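Side-chain contacts in CELL division protein FTSZ (Haloferax volcanii, PDB 4B45), which binds GTP as a tubulin-like cytoskeletal protein of archaea and takes part in the control of cell shape: residues G139-Y142 / Q143-G147; E173-S176 / E177-A181; I186-R189 / V190-L194; V319-E323 / R324-F328. All coordinates share one frame; numbering follows the deposited sequence.

Contact 1: residues G139-Y142 / Q143-G147; sequences GALY and QVNAG
Val144 N reaches Ala140 O at 2.8 Å, the shortest of four backbone bonds that build the first turns of helix 140-156. This is the helix of a beta-alpha-beta unit, linking strands 127-133 and 159-164, with Gly139 as its N-cap. Gly139 O accepts from Gln143 N, while Leu141 O and Tyr142 O take the amides of Asn145 and Ala146. Asn145 turns its amide back along the helix: with CG beside its own backbone N (chi1 -78°), the amide carbon CG rests 3.3 Å from Leu141 O. Its ND2 is held by two carbonyls, those of Gly66, a GTP-binding residue, and Gly104. With an alanine here, both carbonyls would probably be left without this donor, and the tie between the helix and the GTP-binding loop would be lost. Gln143 leans back in the same manner, its CG 3.4 Å from Gly139 O and its NE2 shared between the carbonyls of Gly135 and Glu138. Outward, Leu141 CD1 meets Asn145 ND2 at 4.1 Å, the two side chains crossing at a slant. Beside them Leu141 CD2 sits 3.9 Å above one face of the Tyr142 ring, toward its rim.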
loop_
_atom_site.group_PDB
_atom_site.type_symbol
_atom_site.label_atom_id
_atom_site.label_comp_id
_atom_site.label_asym_id
_atom_site.label_seq_id
_atom_site.Cartn_x
_atom_site.Cartn_y
_atom_site.Cartn_z
ATOM N N GLY A 139 -21.739 1.350 -2.133
ATOM C CA GLY A 139 -22.814 0.399 -2.344
ATOM C C GLY A 139 -22.501 -1.031 -1.953
ATOM O O GLY A 139 -21.343 -1.470 -1.976
ATOM N N ALA A 140 -23.550 -1.759 -1.593
ATOM C CA ALA A 140 -23.440 -3.183 -1.277
ATOM C C ALA A 140 -22.631 -3.983 -2.313
ATOM O O ALA A 140 -21.855 -4.871 -1.961
ATOM C CB ALA A 140 -24.830 -3.772 -1.132
ATOM N N LEU A 141 -22.826 -3.668 -3.589
ATOM C CA LEU A 141 -22.142 -4.366 -4.665
ATOM C C LEU A 141 -20.633 -4.279 -4.495
ATOM O O LEU A 141 -19.915 -5.251 -4.719
ATOM C CB LEU A 141 -22.539 -3.766 -6.013
ATOM C CG LEU A 141 -21.615 -4.021 -7.201
ATOM C CD1 LEU A 141 -21.856 -5.404 -7.777
ATOM C CD2 LEU A 141 -21.798 -2.936 -8.250
ATOM N N TYR A 142 -20.168 -3.096 -4.106
ATOM C CA TYR A 142 -18.757 -2.831 -3.912
ATOM C C TYR A 142 -18.235 -3.490 -2.634
ATOM O O TYR A 142 -17.091 -3.960 -2.590
ATOM C CB TYR A 142 -18.514 -1.316 -3.908
ATOM C CG TYR A 142 -19.072 -0.656 -5.146
ATOM C CD1 TYR A 142 -18.451 -0.828 -6.378
ATOM C CD2 TYR A 142 -20.237 0.108 -5.096
ATOM C CE1 TYR A 142 -18.961 -0.248 -7.523
ATOM C CE2 TYR A 142 -20.749 0.705 -6.237
ATOM C CZ TYR A 142 -20.103 0.515 -7.450
ATOM O OH TYR A 142 -20.585 1.087 -8.602
ATOM N N GLN A 143 -19.076 -3.539 -1.605
ATOM C CA GLN A 143 -18.701 -4.209 -0.364
ATOM C C GLN A 143 -18.522 -5.709 -0.624
ATOM O O GLN A 143 -17.548 -6.314 -0.171
ATOM C CB GLN A 143 -19.752 -3.970 0.728
ATOM C CG GLN A 143 -20.068 -2.499 1.015
ATOM C CD GLN A 143 -18.905 -1.727 1.631
ATOM O OE1 GLN A 143 -17.901 -2.310 2.060
ATOM N NE2 GLN A 143 -19.035 -0.398 1.667
ATOM N N VAL A 144 -19.461 -6.292 -1.367
ATOM C CA VAL A 144 -19.409 -7.706 -1.753
ATOM C C VAL A 144 -18.201 -8.041 -2.647
ATOM O O VAL A 144 -17.479 -8.998 -2.380
ATOM C CB VAL A 144 -20.730 -8.153 -2.430
ATOM C CG1 VAL A 144 -20.571 -9.500 -3.150
ATOM C CG2 VAL A 144 -21.841 -8.228 -1.406
ATOM N N ASN A 145 -17.971 -7.245 -3.688
ATOM C CA ASN A 145 -16.767 -7.400 -4.507
ATOM C C ASN A 145 -15.481 -7.386 -3.663
ATOM O O ASN A 145 -14.575 -8.207 -3.853
ATOM C CB ASN A 145 -16.691 -6.294 -5.571
ATOM C CG ASN A 145 -17.617 -6.546 -6.756
ATOM O OD1 ASN A 145 -18.148 -7.638 -6.924
ATOM N ND2 ASN A 145 -17.807 -5.527 -7.583
ATOM N N ALA A 146 -15.399 -6.442 -2.736
ATOM C CA ALA A 146 -14.214 -6.299 -1.908
ATOM C C ALA A 146 -14.089 -7.439 -0.918
ATOM O O ALA A 146 -12.983 -7.897 -0.637
ATOM C CB ALA A 146 -14.218 -4.957 -1.183
ATOM N N GLY A 147 -15.221 -7.898 -0.397
ATOM C CA GLY A 147 -15.226 -8.995 0.556
ATOM C C GLY A 147 -14.599 -10.235 -0.044
ATOM O O GLY A 147 -13.655 -10.799 0.508
#

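Contact 2: residues E173-S176 / E177-A181; sequences ESMS and EGYDA. With GSP (5'-guanosine-diphosphate-monothiophosphate), chain C.
Tyr179 OH is hydrogen-bonded to the ribose O2' of GSP, the bound GTP analogue, the distance from Tyr179 OH to GSP O2' being 2.8 Å, and Met175 CE lies against the same phenol oxygen. Both residues belong to the first turns of helix 175-196, which is closed at its start by a capping box. In it Ser174, the N-cap, accepts from Glu177 N through OG at 3.1 Å, and Glu177 OE1 in turn accepts from Ser174 N at 3.3 Å, met from above the carboxylate plane. Ser174 turns OG inward, between its own N and carbonyl carbon (chi1 80°), which brings the oxygen to the N-H of Glu177. Behind the cap, Gly178 N and Asp180 N bind Ser174 O and Ser176 O, while the bond from Tyr179 N to Met175 O is weak. The Tyr179 ring lies with one face over the guanine, whose C5 is 3.6 Å from its plane and offset toward the rim. Met175 runs alongside, a Met-aromatic contact with SD 5.4 Å from the ring centroid in an oblique approach. Losing the ring to an alanine would probably leave O2' without this partner and take away the ring that lies over the guanine. Glu173, whose OE2 is bonded to Ser170 N, brings OE1 to 3.4 Å from Gly178 CA.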
loop_
_atom_site.group_PDB
_atom_site.type_symbol
_atom_site.label_atom_id
_atom_site.label_comp_id
_atom_site.label_asym_id
_atom_site.label_seq_id
_atom_site.Cartn_x
_atom_site.Cartn_y
_atom_site.Cartn_z
ATOM N N GLU A 173 -13.684 18.511 0.824
ATOM C CA GLU A 173 -13.003 18.086 -0.394
ATOM C C GLU A 173 -13.950 17.626 -1.512
ATOM O O GLU A 173 -14.982 16.993 -1.269
ATOM C CB GLU A 173 -11.974 16.998 -0.079
ATOM C CG GLU A 173 -12.561 15.662 0.371
ATOM C CD GLU A 173 -11.518 14.744 1.006
ATOM O OE1 GLU A 173 -10.302 14.993 0.811
ATOM O OE2 GLU A 173 -11.914 13.778 1.707
ATOM N N SER A 174 -13.589 17.964 -2.743
ATOM C CA SER A 174 -14.294 17.436 -3.895
ATOM C C SER A 174 -14.014 15.941 -4.038
ATOM O O SER A 174 -13.097 15.394 -3.420
ATOM C CB SER A 174 -13.872 18.165 -5.166
ATOM O OG SER A 174 -12.639 17.652 -5.611
ATOM N N MET A 175 -14.818 15.279 -4.851
ATOM C CA MET A 175 -14.718 13.839 -5.031
ATOM C C MET A 175 -13.361 13.436 -5.607
ATOM O O MET A 175 -12.728 12.466 -5.149
ATOM C CB MET A 175 -15.846 13.366 -5.952
ATOM C CG MET A 175 -16.012 11.870 -6.002
ATOM S SD MET A 175 -16.700 11.170 -4.487
ATOM C CE MET A 175 -16.607 9.425 -4.890
ATOM N N SER A 176 -12.901 14.187 -6.602
ATOM C CA SER A 176 -11.640 13.842 -7.243
ATOM C C SER A 176 -10.439 14.238 -6.377
ATOM O O SER A 176 -9.436 13.517 -6.333
ATOM C CB SER A 176 -11.559 14.399 -8.679
ATOM O OG SER A 176 -11.567 15.810 -8.701
ATOM N N GLU A 177 -10.554 15.360 -5.668
ATOM C CA GLU A 177 -9.535 15.777 -4.702
ATOM C C GLU A 177 -9.359 14.729 -3.615
ATOM O O GLU A 177 -8.231 14.406 -3.218
ATOM C CB GLU A 177 -9.897 17.118 -4.045
ATOM C CG GLU A 177 -9.590 18.359 -4.878
ATOM C CD GLU A 177 -10.144 19.654 -4.261
ATOM O OE1 GLU A 177 -10.792 19.599 -3.186
ATOM O OE2 GLU A 177 -9.926 20.731 -4.860
ATOM N N GLY A 178 -10.480 14.209 -3.123
ATOM C CA GLY A 178 -10.450 13.171 -2.112
ATOM C C GLY A 178 -9.604 12.000 -2.555
ATOM O O GLY A 178 -8.693 11.573 -1.844
ATOM N N TYR A 179 -9.898 11.489 -3.749
ATOM C CA TYR A 179 -9.190 10.333 -4.286
ATOM C C TYR A 179 -7.721 10.637 -4.505
ATOM O O TYR A 179 -6.870 9.834 -4.151
ATOM C CB TYR A 179 -9.806 9.880 -5.601
ATOM C CG TYR A 179 -11.056 9.048 -5.451
ATOM C CD1 TYR A 179 -11.165 8.095 -4.448
ATOM C CD2 TYR A 179 -12.126 9.209 -6.332
ATOM C CE1 TYR A 179 -12.310 7.328 -4.317
ATOM C CE2 TYR A 179 -13.267 8.453 -6.208
ATOM C CZ TYR A 179 -13.358 7.511 -5.201
ATOM O OH TYR A 179 -14.503 6.757 -5.080
ATOM N N ASP A 180 -7.426 11.787 -5.108
ATOM C CA ASP A 180 -6.038 12.199 -5.277
ATOM C C ASP A 180 -5.319 12.337 -3.930
ATOM O O ASP A 180 -4.181 11.886 -3.789
ATOM C CB ASP A 180 -5.948 13.503 -6.069
ATOM C CG ASP A 180 -6.182 13.295 -7.543
ATOM O OD1 ASP A 180 -6.192 12.123 -7.970
ATOM O OD2 ASP A 180 -6.348 14.294 -8.277
ATOM N N ALA A 181 -5.988 12.936 -2.942
ATOM C CA ALA A 181 -5.398 13.105 -1.611
ATOM C C ALA A 181 -5.101 11.765 -0.977
ATOM O O ALA A 181 -4.067 11.598 -0.343
ATOM C CB ALA A 181 -6.306 13.940 -0.687
HETATM P PG GSP C . -15.551 -0.971 -12.515
HETATM O O3B GSP C . -14.056 -1.554 -12.507
HETATM S S1G GSP C . -16.423 -0.692 -10.660
HETATM O O2G GSP C . -15.593 0.375 -13.295
HETATM O O3G GSP C . -16.340 -2.033 -13.171
HETATM P PB GSP C . -12.795 -0.979 -11.713
HETATM O O1B GSP C . -11.860 -0.161 -12.568
HETATM O O2B GSP C . -12.012 -2.172 -11.182
HETATM P PA GSP C . -12.352 0.906 -9.682
HETATM O O1A GSP C . -12.676 2.354 -9.936
HETATM O O2A GSP C . -10.871 0.719 -9.882
HETATM O O3A GSP C . -13.254 -0.066 -10.519
HETATM O "O5'" GSP C . -12.600 0.528 -8.195
HETATM C "C5'" GSP C . -13.618 1.080 -7.430
HETATM C "C4'" GSP C . -13.228 1.251 -6.024
HETATM O "O4'" GSP C . -12.015 1.938 -5.935
HETATM C "C3'" GSP C . -14.204 2.054 -5.264
HETATM O "O3'" GSP C . -14.124 1.624 -3.960
HETATM C "C2'" GSP C . -13.708 3.423 -5.357
HETATM O "O2'" GSP C . -14.085 4.133 -4.226
HETATM C "C1'" GSP C . -12.269 3.238 -5.345
HETATM N N9 GSP C . -11.494 4.200 -6.102
HETATM C C8 GSP C . -11.737 4.621 -7.348
HETATM N N7 GSP C . -10.763 5.474 -7.723
HETATM C C5 GSP C . -9.873 5.587 -6.692
HETATM C C6 GSP C . -8.666 6.321 -6.530
HETATM O O6 GSP C . -8.174 7.144 -7.526
HETATM N N1 GSP C . -8.004 6.216 -5.353
HETATM C C2 GSP C . -8.475 5.420 -4.366
HETATM N N2 GSP C . -7.703 5.349 -3.119
HETATM N N3 GSP C . -9.604 4.704 -4.478
HETATM C C4 GSP C . -10.331 4.782 -5.654
#

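Contact 3: residues I186-R189 / V190-L194; sequences IARR and VGLLL
Ile186 and Val190, one turn apart, set their methyl branches against each other at an angle, CG2 to CG2 at 3.9 Å. In Val190 CG1 points away from the backbone N (chi1 175°), which leaves CG2 beside that N, leaning back toward the preceding turn and only 3.4 Å from Ile186 O. Arg188 and Leu192 form the second pair and behave differently: they run side by side in the same direction, with Arg188 CG 4.0 Å from Leu192 CD1. The aliphatic stem of the arginine does the touching here, not its guanidinium. Leu192 also presses its CG to 3.1 Å from Arg188 O, a tight approach on the carbonyl that already accepts the Leu192 amide. Arg189 keeps its chain extended from CG to NE, and NH1 turns back to bond the carbonyl of Ala185. Regular i to i+4 backbone bonds run through the whole piece; of the four that join 186-189 to 190-194, the straightest is from Val190 N to Ile186 O (173°). This stretch belongs to the long core helix characteristic of tubulin and FtsZ. Ile186, Ala187 and Val190 pack on Leu15, Phe22 and Leu19 of helix 9-26, and Ile186 and Val190 also touch Val163 and Leu161 of strand 159-164. Arg188, Arg189 and Leu192 lie against Tyr227 of strand 222-231, so the helix is wedged between the GTPase part and the C-terminal part.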
loop_
_atom_site.group_PDB
_atom_site.type_symbol
_atom_site.label_atom_id
_atom_site.label_comp_id
_atom_site.label_asym_id
_atom_site.label_seq_id
_atom_site.Cartn_x
_atom_site.Cartn_y
_atom_site.Cartn_z
ATOM N N ILE A 186 -0.915 7.788 0.370
ATOM C CA ILE A 186 -0.470 6.405 0.317
ATOM C C ILE A 186 0.872 6.344 -0.373
ATOM O O ILE A 186 1.787 5.649 0.084
ATOM C CB ILE A 186 -1.492 5.491 -0.358
ATOM C CG1 ILE A 186 -2.671 5.292 0.586
ATOM C CG2 ILE A 186 -0.878 4.132 -0.650
ATOM C CD1 ILE A 186 -2.247 4.747 1.944
ATOM N N ALA A 187 1.004 7.114 -1.445
ATOM C CA ALA A 187 2.253 7.159 -2.185
ATOM C C ALA A 187 3.442 7.560 -1.310
ATOM O O ALA A 187 4.498 6.934 -1.380
ATOM C CB ALA A 187 2.131 8.074 -3.357
ATOM N N ARG A 188 3.272 8.603 -0.499
ATOM C CA ARG A 188 4.338 9.064 0.394
ATOM C C ARG A 188 4.735 7.992 1.406
ATOM O O ARG A 188 5.916 7.706 1.580
ATOM C CB ARG A 188 3.921 10.333 1.138
ATOM C CG ARG A 188 4.812 10.652 2.326
ATOM C CD ARG A 188 4.033 11.365 3.430
ATOM N NE ARG A 188 4.081 12.818 3.295
ATOM C CZ ARG A 188 3.276 13.659 3.938
ATOM N NH1 ARG A 188 2.341 13.201 4.761
ATOM N NH2 ARG A 188 3.397 14.965 3.747
ATOM N N ARG A 189 3.737 7.406 2.064
ATOM C CA ARG A 189 3.939 6.293 2.992
ATOM C C ARG A 189 4.661 5.094 2.390
ATOM O O ARG A 189 5.639 4.601 2.951
ATOM C CB ARG A 189 2.596 5.802 3.532
ATOM C CG ARG A 189 2.060 6.620 4.663
ATOM C CD ARG A 189 0.567 6.475 4.739
ATOM N NE ARG A 189 -0.033 7.225 5.842
ATOM C CZ ARG A 189 -0.090 8.554 5.902
ATOM N NH1 ARG A 189 0.440 9.301 4.933
ATOM N NH2 ARG A 189 -0.667 9.140 6.941
ATOM N N VAL A 190 4.136 4.590 1.279
ATOM C CA VAL A 190 4.701 3.406 0.638
ATOM C C VAL A 190 6.054 3.727 0.025
ATOM O O VAL A 190 7.016 2.976 0.200
ATOM C CB VAL A 190 3.739 2.825 -0.411
ATOM C CG1 VAL A 190 4.392 1.664 -1.170
ATOM C CG2 VAL A 190 2.448 2.368 0.264
ATOM N N GLY A 191 6.131 4.862 -0.667
ATOM C CA GLY A 191 7.372 5.313 -1.273
ATOM C C GLY A 191 8.527 5.395 -0.283
ATOM O O GLY A 191 9.643 4.970 -0.594
ATOM N N LEU A 192 8.264 5.942 0.908
ATOM C CA LEU A 192 9.292 6.080 1.927
ATOM C C LEU A 192 9.700 4.703 2.416
ATOM O O LEU A 192 10.871 4.453 2.677
ATOM C CB LEU A 192 8.790 6.923 3.114
ATOM C CG LEU A 192 8.692 8.425 2.869
ATOM C CD1 LEU A 192 8.077 9.135 4.078
ATOM C CD2 LEU A 192 10.039 9.031 2.499
ATOM N N LEU A 193 8.724 3.811 2.549
ATOM C CA LEU A 193 9.017 2.444 2.957
ATOM C C LEU A 193 9.928 1.765 1.938
ATOM O O LEU A 193 10.891 1.086 2.299
ATOM C CB LEU A 193 7.727 1.656 3.115
ATOM C CG LEU A 193 7.904 0.169 3.402
ATOM C CD1 LEU A 193 8.302 -0.005 4.839
ATOM C CD2 LEU A 193 6.629 -0.614 3.087
ATOM N N LEU A 194 9.621 1.964 0.659
ATOM C CA LEU A 194 10.427 1.418 -0.416
ATOM C C LEU A 194 11.788 2.087 -0.487
ATOM O O LEU A 194 12.790 1.437 -0.795
ATOM C CB LEU A 194 9.698 1.578 -1.759
ATOM C CG LEU A 194 8.341 0.880 -1.910
ATOM C CD1 LEU A 194 7.674 1.272 -3.234
ATOM C CD2 LEU A 194 8.493 -0.633 -1.813
#

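Contact 4: residues V319-E323 / R324-F328; sequences VERSE and RVESF
Arg321 takes a left-handed backbone conformation (phi 56°, psi 34°), turning the chain out of strand 309-319 so that its CA comes 3.3 Å from Glu326 OE2. One residue on, Ser322 O accepts from Glu326 N at 2.9 Å, and Glu323 O from Ser327 N at 2.7 Å. Glu326 lies back over this first turn, its CG 3.3 Å from Ser322 O and its extended chain carrying the carboxylate to the Arg321 backbone. Ser322 is the N-cap of helix 323-340: with OG opposite its own N (chi1 167°), OG accepts from Val325 N in a straight but weak bond of 3.4 Å. Pro258 O is a second partner of that OG, and Asp259 takes Glu323 N, so the helix start is tied to the loop before strand 263-272. Against the cap, Val325 CG2 packs on Ser322 CB at 3.9 Å. Arg324 starts beside Ser322, CB 3.9 Å from OG, then bends at chi2 and leads its guanidinium away to a salt bridge with Asp164 and a bond to Pro134 O. Farther along, Ser327 CB sits 3.1 Å from Glu323 O, the carbonyl that holds its amide.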
loop_
_atom_site.group_PDB
_atom_site.type_symbol
_atom_site.label_atom_id
_atom_site.label_comp_id
_atom_site.label_asym_id
_atom_site.label_seq_id
_atom_site.Cartn_x
_atom_site.Cartn_y
_atom_site.Cartn_z
ATOM N N VAL A 319 -1.850 -8.529 10.432
ATOM C CA VAL A 319 -2.802 -7.814 11.270
ATOM C C VAL A 319 -4.028 -8.672 11.568
ATOM O O VAL A 319 -4.524 -9.383 10.692
ATOM C CB VAL A 319 -3.231 -6.522 10.578
ATOM C CG1 VAL A 319 -4.369 -5.844 11.338
ATOM C CG2 VAL A 319 -2.015 -5.597 10.409
ATOM N N GLU A 320 -4.508 -8.619 12.806
ATOM C CA GLU A 320 -5.698 -9.368 13.179
ATOM C C GLU A 320 -6.598 -8.648 14.190
ATOM O O GLU A 320 -6.191 -7.681 14.829
ATOM C CB GLU A 320 -5.317 -10.764 13.673
ATOM C CG GLU A 320 -5.409 -11.816 12.577
ATOM C CD GLU A 320 -4.420 -12.953 12.750
ATOM O OE1 GLU A 320 -3.598 -12.892 13.692
ATOM O OE2 GLU A 320 -4.464 -13.904 11.936
ATOM N N ARG A 321 -7.834 -9.121 14.294
ATOM C CA ARG A 321 -8.804 -8.578 15.235
ATOM C C ARG A 321 -9.028 -7.072 15.081
ATOM O O ARG A 321 -9.273 -6.370 16.061
ATOM C CB ARG A 321 -8.409 -8.943 16.669
ATOM C CG ARG A 321 -8.470 -10.439 16.915
ATOM C CD ARG A 321 -8.038 -10.836 18.319
ATOM N NE ARG A 321 -8.238 -12.271 18.530
ATOM C CZ ARG A 321 -7.921 -12.930 19.640
ATOM N NH1 ARG A 321 -7.372 -12.294 20.669
ATOM N NH2 ARG A 321 -8.151 -14.235 19.720
ATOM N N SER A 322 -8.943 -6.591 13.844
ATOM C CA SER A 322 -9.228 -5.198 13.526
ATOM C C SER A 322 -10.726 -4.965 13.400
ATOM O O SER A 322 -11.397 -5.623 12.604
ATOM C CB SER A 322 -8.560 -4.802 12.214
ATOM O OG SER A 322 -9.063 -3.561 11.755
ATOM N N GLU A 323 -11.239 -4.019 14.182
ATOM C CA GLU A 323 -12.669 -3.705 14.214
ATOM C C GLU A 323 -13.185 -3.367 12.819
ATOM O O GLU A 323 -14.263 -3.797 12.420
ATOM C CB GLU A 323 -12.920 -2.523 15.147
ATOM C CG GLU A 323 -14.106 -2.686 16.076
ATOM C CD GLU A 323 -13.971 -1.851 17.344
ATOM O OE1 GLU A 323 -13.028 -1.030 17.416
ATOM O OE2 GLU A 323 -14.799 -2.024 18.271
ATOM N N ARG A 324 -12.388 -2.587 12.095
ATOM C CA ARG A 324 -12.720 -2.131 10.760
ATOM C C ARG A 324 -12.820 -3.309 9.787
ATOM O O ARG A 324 -13.798 -3.407 9.038
ATOM C CB ARG A 324 -11.679 -1.098 10.282
ATOM C CG ARG A 324 -11.764 -0.734 8.793
ATOM C CD ARG A 324 -13.160 -0.269 8.361
ATOM N NE ARG A 324 -13.079 0.405 7.070
ATOM C CZ ARG A 324 -13.976 0.307 6.092
ATOM N NH1 ARG A 324 -15.053 -0.463 6.224
ATOM N NH2 ARG A 324 -13.779 0.975 4.965
ATOM N N VAL A 325 -11.824 -4.199 9.804
ATOM C CA VAL A 325 -11.883 -5.411 8.978
ATOM C C VAL A 325 -13.081 -6.292 9.333
ATOM O O VAL A 325 -13.830 -6.729 8.458
ATOM C CB VAL A 325 -10.568 -6.242 9.057
ATOM C CG1 VAL A 325 -10.707 -7.557 8.277
ATOM C CG2 VAL A 325 -9.424 -5.446 8.487
ATOM N N GLU A 326 -13.277 -6.537 10.621
ATOM C CA GLU A 326 -14.387 -7.371 11.051
ATOM C C GLU A 326 -15.729 -6.729 10.716
ATOM O O GLU A 326 -16.659 -7.410 10.287
ATOM C CB GLU A 326 -14.289 -7.652 12.542
ATOM C CG GLU A 326 -13.035 -8.425 12.921
ATOM C CD GLU A 326 -12.751 -8.373 14.413
ATOM O OE1 GLU A 326 -13.304 -7.479 15.092
ATOM O OE2 GLU A 326 -11.983 -9.228 14.903
ATOM N N SER A 327 -15.825 -5.418 10.916
ATOM C CA SER A 327 -17.030 -4.696 10.549
ATOM C C SER A 327 -17.245 -4.802 9.039
ATOM O O SER A 327 -18.351 -5.087 8.578
ATOM C CB SER A 327 -16.933 -3.233 10.980
ATOM O OG SER A 327 -18.047 -2.512 10.504
ATOM N N PHE A 328 -16.172 -4.601 8.280
ATOM C CA PHE A 328 -16.245 -4.674 6.827
ATOM C C PHE A 328 -16.759 -6.033 6.334
ATOM O O PHE A 328 -17.680 -6.093 5.524
ATOM C CB PHE A 328 -14.892 -4.332 6.175
ATOM C CG PHE A 328 -14.782 -4.799 4.751
ATOM C CD1 PHE A 328 -15.542 -4.207 3.753
ATOM C CD2 PHE A 328 -13.950 -5.856 4.415
ATOM C CE1 PHE A 328 -15.469 -4.657 2.442
ATOM C CE2 PHE A 328 -13.866 -6.304 3.100
ATOM C CZ PHE A 328 -14.638 -5.706 2.117
#

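The four contacts come in series along the chain, each within a helix or at its start. Contacts 2 and 3 share helix 175-196, their centres 19 Å apart: the first stands at the nucleotide, the second in the buried middle of the chain. Contact 1 lies on the opening turns of helix 140-156 in the GTPase domain, about 21 Å from contact 2 between centres. It touches contact 4, at the head of helix 323-340, where the Phe328 ring packs on Gln143, Ala146 and Gly147, CZ meeting Ala146 CB at 3.4 Å. The C-terminal helix is thereby laid against the GTPase domain, while helix 175-196 joins the nucleotide pocket to the core between the domains.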